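PAN2-PAN3 deadenylation complex catalytic subunit pan2 (Neurospora crassa, PDB 4CZW) serves as catalytic subunit of the PAN deadenylation complex, probably shortening mRNA poly(A) tails with release of 5'-AMP, using divalent metal ions in its exonuclease domain. Local coordinates at residues Thr321-Val326 with Phe392-Ala397; Thr328-Glu333 with Ala383-Val388; Lys339-Ala344 with Phe364-Val369; Asp439-Ile444 with Gly543-Gly548; Arg476-Arg481 with Phe491-Ile496. All blocks are in the same frame, centred on the assembly; numbering follows the deposited sequence.

Contact 1. Residues Thr321-Val326 with Phe392-Ala397; sequences TVYSLV and FQVKAA
Strands T321-V326 and F392-V394 run antiparallel with a marked twist, 139° between their directions. S324 and Q393 form a hydrogen-bonded pair: S324 N gives to Q393 O at 2.7 Å, and Q393 N returns to S324 O at 3.1 Å. As the second strand passes into a 3-10 turn, K395 N still reaches V322 O at 2.8 Å. Two aromatic rings take methyl groups on their faces. Methyl CG1 of V394 lies over one face of the Y323 ring, 4.0 Å from its centroid. That methyl is anti to the carbonyl carbon of V394 (chi1 -71°), and CG2 of T321 also touches it. On the F392 ring, L325 CD1 covers one face toward the rim, 4.1 Å from the centroid. This pairing belongs to the main sheet of the USP-like pseudo-UCH domain, where strand 291-297 lines the other edge of 321-326 and L267 packs on both rings. The hydroxyl of Y323 is bonded to P264 O. The extended K395 chain runs alongside V322, with CD 3.7 Å from V322 CG1, and its NZ makes a salt bridge to E291. S324 OG rests near K395 CG and is hydrogen-bonded to N398 ND2.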
# COMPACT_ATOMS: atom_id res chain seq x y z
N THR A 321 -14.09 19.85 -15.97
CA THR A 321 -13.44 19.32 -14.78
C THR A 321 -11.96 19.12 -15.05
O THR A 321 -11.57 18.24 -15.82
CB THR A 321 -14.06 17.97 -14.35
OG1 THR A 321 -15.48 18.12 -14.20
CG2 THR A 321 -13.46 17.51 -13.04
N VAL A 322 -11.14 19.95 -14.41
CA VAL A 322 -9.69 19.91 -14.61
C VAL A 322 -9.06 18.77 -13.82
O VAL A 322 -9.23 18.67 -12.60
CB VAL A 322 -9.04 21.24 -14.19
CG1 VAL A 322 -7.53 21.16 -14.29
CG2 VAL A 322 -9.58 22.38 -15.06
N TYR A 323 -8.32 17.91 -14.52
CA TYR A 323 -7.63 16.80 -13.89
C TYR A 323 -6.13 17.05 -13.84
O TYR A 323 -5.55 17.60 -14.77
CB TYR A 323 -7.93 15.49 -14.63
CG TYR A 323 -9.30 14.92 -14.36
CD1 TYR A 323 -10.43 15.43 -14.99
CD2 TYR A 323 -9.46 13.86 -13.47
CE1 TYR A 323 -11.68 14.90 -14.74
CE2 TYR A 323 -10.71 13.33 -13.22
CZ TYR A 323 -11.82 13.85 -13.85
OH TYR A 323 -13.06 13.32 -13.60
N SER A 324 -5.50 16.64 -12.74
CA SER A 324 -4.06 16.77 -12.59
C SER A 324 -3.39 15.40 -12.71
O SER A 324 -3.89 14.41 -12.20
CB SER A 324 -3.70 17.42 -11.26
OG SER A 324 -4.17 18.75 -11.20
N LEU A 325 -2.25 15.37 -13.39
CA LEU A 325 -1.49 14.14 -13.54
C LEU A 325 -0.73 13.81 -12.25
O LEU A 325 0.14 14.57 -11.83
CB LEU A 325 -0.51 14.24 -14.71
CG LEU A 325 0.42 13.05 -14.93
CD1 LEU A 325 -0.38 11.79 -15.23
CD2 LEU A 325 1.41 13.34 -16.04
N VAL A 326 -1.08 12.69 -11.64
CA VAL A 326 -0.43 12.27 -10.40
C VAL A 326 0.89 11.57 -10.68
O VAL A 326 1.93 11.96 -10.15
CB VAL A 326 -1.33 11.33 -9.58
CG1 VAL A 326 -0.59 10.81 -8.36
CG2 VAL A 326 -2.61 12.05 -9.16
N PHE A 392 -4.76 10.09 -13.30
CA PHE A 392 -5.24 11.46 -13.13
C PHE A 392 -6.22 11.53 -11.96
O PHE A 392 -6.91 10.56 -11.66
CB PHE A 392 -5.93 11.97 -14.40
CG PHE A 392 -4.98 12.35 -15.50
CD1 PHE A 392 -4.45 13.63 -15.56
CD2 PHE A 392 -4.65 11.44 -16.49
CE1 PHE A 392 -3.58 13.98 -16.57
CE2 PHE A 392 -3.78 11.79 -17.51
CZ PHE A 392 -3.25 13.07 -17.55
N GLN A 393 -6.26 12.69 -11.30
CA GLN A 393 -7.30 12.96 -10.32
C GLN A 393 -7.75 14.41 -10.48
O GLN A 393 -7.02 15.23 -11.04
CB GLN A 393 -6.81 12.70 -8.90
CG GLN A 393 -6.07 13.86 -8.26
CD GLN A 393 -6.08 13.79 -6.74
OE1 GLN A 393 -6.49 12.79 -6.16
NE2 GLN A 393 -5.62 14.86 -6.09
N VAL A 394 -8.95 14.72 -10.00
CA VAL A 394 -9.48 16.07 -10.10
C VAL A 394 -8.58 17.05 -9.36
O VAL A 394 -8.15 16.79 -8.23
CB VAL A 394 -10.92 16.15 -9.56
CG1 VAL A 394 -11.88 15.45 -10.52
CG2 VAL A 394 -11.02 15.55 -8.17
N LYS A 395 -8.28 18.18 -10.00
CA LYS A 395 -7.34 19.16 -9.47
C LYS A 395 -7.84 19.76 -8.16
O LYS A 395 -7.04 20.20 -7.33
CB LYS A 395 -7.08 20.26 -10.50
CG LYS A 395 -5.99 21.24 -10.10
CD LYS A 395 -5.74 22.27 -11.20
CE LYS A 395 -4.62 23.22 -10.82
NZ LYS A 395 -4.33 24.20 -11.90
N ALA A 396 -9.15 19.77 -7.98
CA ALA A 396 -9.75 20.30 -6.76
C ALA A 396 -9.41 19.44 -5.55
O ALA A 396 -9.52 19.88 -4.40
CB ALA A 396 -11.26 20.42 -6.92
N ALA A 397 -9.00 18.20 -5.80
CA ALA A 397 -8.67 17.26 -4.74
C ALA A 397 -7.19 17.32 -4.36
O ALA A 397 -6.75 16.66 -3.42
CB ALA A 397 -9.05 15.85 -5.14
O HOH W 1 -11.34 19.66 -10.62

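Contact 2. Residues Thr328-Glu333 with Ala383-Val388; sequences TVVNVE and AWKMPV
W384 opens the pairing through its carbonyl: E333 N donates to W384 O at 3.0 Å. Its CG sits between the backbone N and the carbonyl carbon (chi1 60°). The indole thus lies alongside V332, with CE3 3.8 Å from V332 CG1. NE1 bonds to R6 O, and Y13 meets the indole edge-to-face. K385 comes next. Its extended chain crosses V330, with CG 3.6 Å from V330 CG1, and its amine is gripped elsewhere by S4, T379 and Y13. M386, a selenomethionine, is the hydrogen-bonded partner of N331. N331 N gives to M386 O at 2.8 Å, and M386 N to N331 O at 3.2 Å. The side chain of M386 leads away to R279 and W282. P387 has no N-H, but it faces V330 in a non-hydrogen-bonded pair, where none is needed. Its CB lies 3.7 Å from T328 CG2, the two side chains pointing the same way. V388 N then bonds to V329 O at 2.7 Å, while V388 CG2 packs on CB of N331. The two strands belong to the central sheet of the pseudo-UCH domain. Strand 339-347 flanks 328-333 on its other edge, helix 130-149 packs on N331 and V388, and helix 276-282 covers M386 and P387.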
# COMPACT_ATOMS: atom_id res chain seq x y z
N THR A 328 2.85 7.97 -13.22
CA THR A 328 2.81 7.01 -14.32
C THR A 328 3.56 5.73 -13.98
O THR A 328 4.72 5.76 -13.55
CB THR A 328 3.42 7.61 -15.60
OG1 THR A 328 2.71 8.81 -15.96
CG2 THR A 328 3.35 6.62 -16.75
N VAL A 329 2.90 4.59 -14.17
CA VAL A 329 3.57 3.30 -14.09
C VAL A 329 4.29 3.04 -15.40
O VAL A 329 3.66 2.93 -16.45
CB VAL A 329 2.58 2.15 -13.79
CG1 VAL A 329 3.29 0.81 -13.90
CG2 VAL A 329 1.96 2.33 -12.42
N VAL A 330 5.61 2.94 -15.34
CA VAL A 330 6.43 2.88 -16.55
C VAL A 330 7.13 1.53 -16.72
O VAL A 330 7.74 1.01 -15.79
CB VAL A 330 7.50 3.99 -16.54
CG1 VAL A 330 8.34 3.94 -17.80
CG2 VAL A 330 6.84 5.36 -16.39
N ASN A 331 7.02 0.98 -17.93
CA ASN A 331 7.72 -0.26 -18.26
C ASN A 331 9.13 0.04 -18.77
O ASN A 331 9.31 0.85 -19.68
CB ASN A 331 6.94 -1.06 -19.31
CG ASN A 331 7.56 -2.41 -19.59
OD1 ASN A 331 7.28 -3.39 -18.91
ND2 ASN A 331 8.41 -2.47 -20.61
N VAL A 332 10.12 -0.62 -18.18
CA VAL A 332 11.51 -0.43 -18.57
C VAL A 332 12.12 -1.71 -19.12
O VAL A 332 12.22 -2.71 -18.41
CB VAL A 332 12.36 0.07 -17.39
CG1 VAL A 332 13.82 0.17 -17.79
CG2 VAL A 332 11.85 1.41 -16.89
N GLU A 333 12.52 -1.68 -20.39
CA GLU A 333 13.10 -2.85 -21.04
C GLU A 333 14.62 -2.85 -20.96
O GLU A 333 15.25 -1.79 -20.99
CB GLU A 333 12.65 -2.92 -22.50
CG GLU A 333 11.16 -3.05 -22.71
CD GLU A 333 10.77 -3.13 -24.17
OE1 GLU A 333 11.69 -3.17 -25.02
OE2 GLU A 333 9.56 -3.16 -24.47
N ALA A 383 12.54 2.85 -27.34
CA ALA A 383 13.47 1.73 -27.26
C ALA A 383 13.31 0.93 -25.97
O ALA A 383 13.46 -0.29 -25.97
CB ALA A 383 14.89 2.21 -27.42
N TRP A 384 13.02 1.62 -24.87
CA TRP A 384 12.99 0.96 -23.57
C TRP A 384 12.03 1.57 -22.54
O TRP A 384 11.63 0.89 -21.60
CB TRP A 384 14.41 0.94 -22.97
CG TRP A 384 15.01 2.29 -22.76
CD1 TRP A 384 15.74 3.02 -23.66
CD2 TRP A 384 14.95 3.08 -21.57
NE1 TRP A 384 16.13 4.22 -23.10
CE2 TRP A 384 15.65 4.28 -21.82
CE3 TRP A 384 14.36 2.90 -20.31
CZ2 TRP A 384 15.79 5.28 -20.86
CZ3 TRP A 384 14.50 3.89 -19.36
CH2 TRP A 384 15.21 5.07 -19.64
N LYS A 385 11.65 2.83 -22.72
CA LYS A 385 10.80 3.49 -21.73
C LYS A 385 9.41 3.82 -22.26
O LYS A 385 9.23 4.77 -23.02
CB LYS A 385 11.47 4.76 -21.22
CG LYS A 385 10.80 5.35 -19.99
CD LYS A 385 11.36 6.70 -19.62
CE LYS A 385 10.61 7.30 -18.44
NZ LYS A 385 11.02 8.71 -18.19
N MSE A 386 8.42 3.05 -21.82
CA MSE A 386 7.04 3.24 -22.25
C MSE A 386 6.06 3.19 -21.07
O MSE A 386 6.18 2.34 -20.19
CB MSE A 386 6.65 2.19 -23.30
CG MSE A 386 7.16 2.50 -24.69
SE MSE A 386 6.18 3.99 -25.50
CE MSE A 386 7.68 5.16 -25.93
N PRO A 387 5.07 4.10 -21.07
CA PRO A 387 4.06 4.17 -20.01
C PRO A 387 3.04 3.04 -20.10
O PRO A 387 2.65 2.66 -21.20
CB PRO A 387 3.40 5.53 -20.24
CG PRO A 387 3.54 5.74 -21.71
CD PRO A 387 4.86 5.14 -22.09
N VAL A 388 2.61 2.53 -18.95
CA VAL A 388 1.63 1.45 -18.92
C VAL A 388 0.32 1.92 -18.30
O VAL A 388 -0.75 1.76 -18.89
CB VAL A 388 2.16 0.24 -18.13
CG1 VAL A 388 1.12 -0.87 -18.09
CG2 VAL A 388 3.45 -0.27 -18.75

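Contact 3. Residues Lys339-Ala344 with Phe364-Val369; sequences KSHLVA and FNDFSV
The imidazole of H341 meets the amide of N365 at its edge: NE2 donates to OD1 of N365 at 2.9 Å, with that oxygen only 7° out of the ring plane. The ring and amide planes are 37° apart, and NE2 lies tilted 35° out of the amide plane. The F364 ring has A344 O at its edge, near its plane, and the ring of Y59 meets it from outside the two segments. N365 ND2 is bonded to the carbonyls of R14 and E12. These bonds fix the rotation of the amide and present OD1 to the histidine. CG1 of V343 lies against the same amide, 3.6 Å from CG of N365. A344 and F364 form an antiparallel hydrogen-bonded pair, with A344 N to F364 O at 3.1 Å and F364 N to A344 O at 2.6 Å. Here strand 339-347 of the pseudo-UCH domain joins the hairpin of strands 361-365 and 368-371. A type II' turn from N365 to S368 closes that hairpin, and S368 N gives to N365 O at 2.9 Å. At its corner, D366 holds its carboxylate with N43 and N51, and F367 meets F30 and F33 edge-to-face.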
# COMPACT_ATOMS: atom_id res chain seq x y z
N LYS A 339 14.33 -8.55 -21.01
CA LYS A 339 13.36 -8.65 -19.93
C LYS A 339 12.55 -7.36 -19.81
O LYS A 339 12.46 -6.59 -20.77
CB LYS A 339 14.04 -8.95 -18.59
CG LYS A 339 15.15 -7.97 -18.20
CD LYS A 339 15.62 -8.21 -16.77
CE LYS A 339 17.12 -7.96 -16.61
NZ LYS A 339 17.64 -8.60 -15.37
N SER A 340 12.00 -7.14 -18.63
CA SER A 340 11.27 -5.90 -18.32
C SER A 340 10.94 -5.83 -16.83
O SER A 340 10.71 -6.86 -16.19
CB SER A 340 9.98 -5.80 -19.16
OG SER A 340 9.08 -6.86 -18.86
N HIS A 341 10.93 -4.63 -16.27
CA HIS A 341 10.41 -4.42 -14.92
C HIS A 341 9.80 -3.02 -14.84
O HIS A 341 9.98 -2.21 -15.75
CB HIS A 341 11.51 -4.59 -13.86
CG HIS A 341 12.26 -3.34 -13.54
ND1 HIS A 341 13.17 -2.78 -14.41
CD2 HIS A 341 12.23 -2.53 -12.45
CE1 HIS A 341 13.67 -1.68 -13.87
NE2 HIS A 341 13.12 -1.51 -12.68
N LEU A 342 9.08 -2.74 -13.76
CA LEU A 342 8.32 -1.50 -13.68
C LEU A 342 8.90 -0.49 -12.68
O LEU A 342 9.40 -0.86 -11.62
CB LEU A 342 6.87 -1.80 -13.32
CG LEU A 342 6.22 -2.91 -14.15
CD1 LEU A 342 4.83 -3.23 -13.63
CD2 LEU A 342 6.17 -2.51 -15.62
N VAL A 343 8.82 0.78 -13.04
CA VAL A 343 9.16 1.87 -12.13
C VAL A 343 8.00 2.85 -12.07
O VAL A 343 7.03 2.71 -12.82
CB VAL A 343 10.44 2.61 -12.57
CG1 VAL A 343 11.61 1.65 -12.67
CG2 VAL A 343 10.21 3.32 -13.90
N ALA A 344 8.09 3.83 -11.18
CA ALA A 344 7.02 4.81 -11.04
C ALA A 344 7.57 6.23 -11.03
O ALA A 344 8.42 6.57 -10.21
CB ALA A 344 6.21 4.54 -9.78
N PHE A 364 10.53 6.35 -8.71
CA PHE A 364 10.45 5.26 -7.75
C PHE A 364 10.82 3.93 -8.39
O PHE A 364 9.94 3.14 -8.74
CB PHE A 364 9.05 5.19 -7.13
CG PHE A 364 8.74 6.33 -6.21
CD1 PHE A 364 9.07 6.27 -4.87
CD2 PHE A 364 8.11 7.47 -6.69
CE1 PHE A 364 8.77 7.32 -4.02
CE2 PHE A 364 7.81 8.52 -5.84
CZ PHE A 364 8.15 8.45 -4.51
N ASN A 365 12.11 3.69 -8.55
CA ASN A 365 12.60 2.41 -9.05
C ASN A 365 12.80 1.45 -7.88
O ASN A 365 13.92 1.28 -7.40
CB ASN A 365 13.90 2.59 -9.83
CG ASN A 365 14.40 1.30 -10.46
OD1 ASN A 365 13.69 0.29 -10.47
ND2 ASN A 365 15.62 1.33 -10.99
N ASP A 366 11.71 0.83 -7.45
CA ASP A 366 11.69 -0.01 -6.25
C ASP A 366 12.21 0.76 -5.04
O ASP A 366 11.66 1.80 -4.68
CB ASP A 366 12.51 -1.29 -6.48
CG ASP A 366 11.81 -2.26 -7.42
OD1 ASP A 366 10.59 -2.46 -7.26
OD2 ASP A 366 12.49 -2.82 -8.31
N PHE A 367 13.27 0.27 -4.42
CA PHE A 367 13.82 0.93 -3.24
C PHE A 367 14.84 2.00 -3.62
O PHE A 367 15.46 2.62 -2.75
CB PHE A 367 14.44 -0.09 -2.27
CG PHE A 367 15.48 -0.97 -2.90
CD1 PHE A 367 16.81 -0.60 -2.92
CD2 PHE A 367 15.13 -2.19 -3.45
CE1 PHE A 367 17.77 -1.41 -3.49
CE2 PHE A 367 16.08 -3.02 -4.02
CZ PHE A 367 17.40 -2.63 -4.03
N SER A 368 15.01 2.22 -4.91
CA SER A 368 15.86 3.30 -5.40
C SER A 368 15.02 4.51 -5.77
O SER A 368 14.32 4.51 -6.78
CB SER A 368 16.69 2.84 -6.60
OG SER A 368 17.52 3.89 -7.08
N VAL A 369 15.08 5.55 -4.93
CA VAL A 369 14.27 6.74 -5.13
C VAL A 369 15.13 7.95 -5.47
O VAL A 369 16.15 8.20 -4.83
CB VAL A 369 13.43 7.05 -3.87
CG1 VAL A 369 12.55 8.27 -4.10
CG2 VAL A 369 12.60 5.85 -3.48

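Contact 4. Residues Asp439-Ile444 with Gly543-Gly548; sequences DTVIAI and GCKFLG
I442 and F546 lie side by side on neighbouring parallel strands of the exonuclease domain, which has the RNase H-like fold of the DEDD nucleases. The conformation of I442 sets this contact. Its CG1 stands between the backbone N and the carbonyl carbon (chi1 54°), with CD1 extended beyond it. CD1 therefore comes over one face of the F546 ring, 3.8 Å from the centroid, and also touches CB of C544. I444 adopts a different rotamer: CG1 is anti to the backbone N (chi1 -178°). This leaves CG2 to meet the edge of the same ring, 3.7 Å from F546 CD2. L536, L539 and V540 of helix 529-541 pack on this layer of side chains. V441, A443, K545 and L547 point to the other face. The two methyls of V441 divide the work: CG1 lies 3.9 Å from L547 CD1, and CG2 lies 3.9 Å from K545 CD. Helix 604-623 packs on L547 there. I444 comes just before D445, a catalytic metal ligand by similarity. Backbone bonds hold the register. K545 N gives to T440 O at 3.0 Å, and I442 N to K545 O at 2.9 Å. L547 N reaches I442 O at 2.6 Å, and I444 N donates to L547 O at 2.8 Å.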
# COMPACT_ATOMS: atom_id res chain seq x y z
N ASP A 439 0.86 8.26 25.98
CA ASP A 439 1.66 8.07 27.19
C ASP A 439 1.83 6.59 27.51
O ASP A 439 2.70 6.22 28.30
CB ASP A 439 1.01 8.79 28.37
CG ASP A 439 0.90 10.28 28.15
OD1 ASP A 439 1.78 10.86 27.48
OD2 ASP A 439 -0.07 10.89 28.66
N THR A 440 1.00 5.75 26.90
CA THR A 440 1.02 4.32 27.17
C THR A 440 2.26 3.63 26.60
O THR A 440 2.56 3.76 25.42
CB THR A 440 -0.24 3.63 26.61
OG1 THR A 440 -1.41 4.20 27.21
CG2 THR A 440 -0.21 2.14 26.89
N VAL A 441 2.96 2.90 27.46
CA VAL A 441 4.11 2.11 27.03
C VAL A 441 3.75 0.62 27.02
O VAL A 441 3.20 0.11 27.99
CB VAL A 441 5.33 2.33 27.95
CG1 VAL A 441 6.48 1.43 27.53
CG2 VAL A 441 5.75 3.79 27.94
N ILE A 442 4.05 -0.05 25.91
CA ILE A 442 3.75 -1.47 25.79
C ILE A 442 5.00 -2.27 25.40
O ILE A 442 5.79 -1.84 24.56
CB ILE A 442 2.63 -1.74 24.76
CG1 ILE A 442 2.98 -1.10 23.41
CG2 ILE A 442 1.30 -1.19 25.27
CD1 ILE A 442 1.92 -1.32 22.36
N ALA A 443 5.17 -3.43 26.03
CA ALA A 443 6.29 -4.32 25.71
C ALA A 443 5.84 -5.39 24.72
O ALA A 443 4.82 -6.04 24.92
CB ALA A 443 6.83 -4.96 26.98
N ILE A 444 6.62 -5.57 23.66
CA ILE A 444 6.23 -6.47 22.58
C ILE A 444 7.38 -7.37 22.11
O ILE A 444 8.53 -6.93 22.02
CB ILE A 444 5.66 -5.68 21.38
CG1 ILE A 444 5.20 -6.62 20.26
CG2 ILE A 444 6.68 -4.67 20.86
CD1 ILE A 444 4.61 -5.91 19.07
N GLY A 543 -0.60 6.13 19.28
CA GLY A 543 0.55 6.87 19.77
C GLY A 543 1.34 6.13 20.82
O GLY A 543 2.18 6.71 21.50
N CYS A 544 1.07 4.83 20.96
CA CYS A 544 1.73 4.02 21.98
C CYS A 544 3.23 3.89 21.73
O CYS A 544 3.70 3.99 20.60
CB CYS A 544 1.11 2.62 22.03
SG CYS A 544 -0.63 2.60 22.52
N LYS A 545 3.98 3.68 22.81
CA LYS A 545 5.42 3.48 22.73
C LYS A 545 5.76 2.00 22.83
O LYS A 545 5.49 1.36 23.84
CB LYS A 545 6.13 4.27 23.83
CG LYS A 545 5.84 5.76 23.81
CD LYS A 545 6.33 6.44 25.08
CE LYS A 545 5.92 7.91 25.10
NZ LYS A 545 6.28 8.58 26.38
N PHE A 546 6.34 1.46 21.76
CA PHE A 546 6.65 0.03 21.71
C PHE A 546 8.02 -0.26 22.33
O PHE A 546 9.04 0.23 21.86
CB PHE A 546 6.61 -0.46 20.26
CG PHE A 546 5.22 -0.60 19.71
CD1 PHE A 546 4.48 0.52 19.36
CD2 PHE A 546 4.64 -1.85 19.54
CE1 PHE A 546 3.20 0.40 18.86
CE2 PHE A 546 3.36 -1.98 19.04
CZ PHE A 546 2.64 -0.85 18.69
N LEU A 547 8.01 -1.07 23.38
CA LEU A 547 9.23 -1.43 24.09
C LEU A 547 9.63 -2.87 23.78
O LEU A 547 8.79 -3.77 23.82
CB LEU A 547 9.05 -1.23 25.60
CG LEU A 547 10.29 -1.17 26.50
CD1 LEU A 547 9.98 -0.34 27.74
CD2 LEU A 547 10.76 -2.56 26.90
N GLY A 548 10.91 -3.09 23.48
CA GLY A 548 11.40 -4.42 23.17
C GLY A 548 12.89 -4.46 22.94
O GLY A 548 13.59 -3.47 23.14

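Contact 5. Residues Arg476-Arg481 with Phe491-Ile496; sequences RASVVR and FIDDYI
R476-R481 and I492-I496 are almost exactly antiparallel, 176° between directions. A477 N bonds to D494 O at 2.9 Å and V479 N to I492 O at 2.8 Å. At the end of the pairing V479 O takes two donors, F491 N at 3.1 Å and I492 N at 3.3 Å. F491 and I492 thus both face V479, a classic beta bulge. On one side of the sheet R476 grips D493 side-on. NE reaches the syn lone pair of OD1 at 2.8 Å in the guanidinium plane, and NH2 meets the same oxygen at 3.2 Å. The fully extended arginine chain (chi1 180°) runs over Y495, with CG 4.0 Å from the ring centroid. These strands form a beta hairpin in the exonuclease sheet, next to the strand carrying D445 and E447, metal ligands by similarity. R476 packs on E447 and makes a second salt bridge to D603. D493 OD2 is held by T425 OG1. On the other side, V479 touches two residues: CG1 lies 3.4 Å from F491 CZ, and CB packs on I492 CB. The R481 guanidinium has F491 CB over one face and makes a salt bridge to E434.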
# COMPACT_ATOMS: atom_id res chain seq x y z
N ARG A 476 3.56 -15.93 16.33
CA ARG A 476 3.05 -15.53 17.63
C ARG A 476 3.43 -14.09 17.94
O ARG A 476 4.57 -13.68 17.71
CB ARG A 476 3.57 -16.46 18.73
CG ARG A 476 3.08 -16.11 20.12
CD ARG A 476 3.77 -16.95 21.18
NE ARG A 476 3.36 -16.59 22.53
CZ ARG A 476 3.88 -17.09 23.64
NH1 ARG A 476 4.85 -18.00 23.56
NH2 ARG A 476 3.44 -16.70 24.83
N ALA A 477 2.48 -13.32 18.45
CA ALA A 477 2.74 -11.92 18.80
C ALA A 477 2.26 -11.63 20.21
O ALA A 477 1.07 -11.71 20.51
CB ALA A 477 2.06 -10.99 17.80
N SER A 478 3.19 -11.28 21.09
CA SER A 478 2.87 -11.00 22.48
C SER A 478 3.09 -9.53 22.83
O SER A 478 4.19 -9.01 22.67
CB SER A 478 3.69 -11.88 23.42
OG SER A 478 3.48 -13.26 23.14
N VAL A 479 2.04 -8.87 23.30
CA VAL A 479 2.16 -7.49 23.75
C VAL A 479 1.80 -7.40 25.23
O VAL A 479 0.79 -7.96 25.67
CB VAL A 479 1.26 -6.54 22.94
CG1 VAL A 479 1.68 -5.10 23.18
CG2 VAL A 479 1.35 -6.86 21.46
N VAL A 480 2.62 -6.70 25.99
CA VAL A 480 2.54 -6.70 27.45
C VAL A 480 2.41 -5.30 28.03
O VAL A 480 3.06 -4.36 27.56
CB VAL A 480 3.78 -7.41 28.05
CG1 VAL A 480 3.97 -7.07 29.51
CG2 VAL A 480 3.67 -8.92 27.86
N ARG A 481 1.56 -5.15 29.04
CA ARG A 481 1.42 -3.89 29.77
C ARG A 481 2.76 -3.41 30.32
O ARG A 481 3.46 -4.16 31.01
CB ARG A 481 0.41 -4.04 30.92
CG ARG A 481 -1.01 -4.32 30.47
CD ARG A 481 -1.91 -4.56 31.68
NE ARG A 481 -3.31 -4.71 31.29
CZ ARG A 481 -3.87 -5.86 30.94
NH1 ARG A 481 -3.15 -6.97 30.91
NH2 ARG A 481 -5.15 -5.90 30.60
N PHE A 491 -1.74 -8.47 27.41
CA PHE A 491 -3.12 -8.24 26.99
C PHE A 491 -3.31 -8.69 25.55
O PHE A 491 -4.42 -8.73 25.03
CB PHE A 491 -3.50 -6.76 27.16
CG PHE A 491 -2.67 -5.81 26.33
CD1 PHE A 491 -1.47 -5.33 26.81
CD2 PHE A 491 -3.11 -5.39 25.09
CE1 PHE A 491 -0.71 -4.45 26.06
CE2 PHE A 491 -2.36 -4.51 24.34
CZ PHE A 491 -1.16 -4.04 24.82
N ILE A 492 -2.20 -9.04 24.90
CA ILE A 492 -2.23 -9.64 23.57
C ILE A 492 -1.25 -10.81 23.51
O ILE A 492 -0.07 -10.65 23.78
CB ILE A 492 -1.87 -8.63 22.46
CG1 ILE A 492 -2.93 -7.53 22.36
CG2 ILE A 492 -1.74 -9.34 21.12
CD1 ILE A 492 -2.64 -6.50 21.29
N ASP A 493 -1.76 -11.98 23.15
CA ASP A 493 -0.92 -13.15 22.93
C ASP A 493 -1.51 -13.99 21.81
O ASP A 493 -1.98 -15.11 22.03
CB ASP A 493 -0.77 -13.97 24.21
CG ASP A 493 0.28 -15.06 24.09
OD1 ASP A 493 1.23 -14.88 23.30
OD2 ASP A 493 0.16 -16.09 24.78
N ASP A 494 -1.48 -13.44 20.60
CA ASP A 494 -2.12 -14.08 19.46
C ASP A 494 -1.18 -15.03 18.72
O ASP A 494 -0.04 -14.69 18.42
CB ASP A 494 -2.63 -13.02 18.48
CG ASP A 494 -3.69 -12.13 19.10
OD1 ASP A 494 -4.37 -12.58 20.04
OD2 ASP A 494 -3.85 -10.98 18.63
N TYR A 495 -1.69 -16.22 18.43
CA TYR A 495 -1.01 -17.14 17.53
C TYR A 495 -1.64 -16.99 16.15
O TYR A 495 -2.84 -16.76 16.03
CB TYR A 495 -1.12 -18.58 18.03
CG TYR A 495 -0.21 -18.90 19.20
CD1 TYR A 495 -0.42 -18.30 20.44
CD2 TYR A 495 0.84 -19.79 19.07
CE1 TYR A 495 0.40 -18.59 21.51
CE2 TYR A 495 1.66 -20.09 20.14
CZ TYR A 495 1.44 -19.48 21.36
OH TYR A 495 2.26 -19.77 22.43
N ILE A 496 -0.83 -17.13 15.10
CA ILE A 496 -1.29 -16.81 13.75
C ILE A 496 -1.66 -18.05 12.94
O ILE A 496 -0.84 -18.94 12.74
CB ILE A 496 -0.23 -16.02 12.97
CG1 ILE A 496 0.26 -14.83 13.80
CG2 ILE A 496 -0.77 -15.57 11.63
CD1 ILE A 496 -0.85 -13.91 14.24

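Overall arrangement
Contacts 1, 2 and 3 share one mixed sheet in the pseudo-UCH domain. Contacts 1 and 2 use the same two strands, 321-334 and 385-394, with centres about 22 Å apart. Contact 3 is nested inside contact 2 along the chain, and contact 2 inside contact 1. The centres of contacts 2 and 3 are about 10 Å apart, and backbone bonds of V330 with V343 and V332 with H341 join them. Contacts 4 and 5 come later, in the exonuclease sheet, with centres about 13 Å apart. Strand 441-451 of contact 4 lies between strands 545-548 and 471-481, so it joins the two contacts. Contact 5 is nested inside contact 4. Centres of the two groups are about 35 to 44 Å apart, matching separate scaffold and nuclease domains.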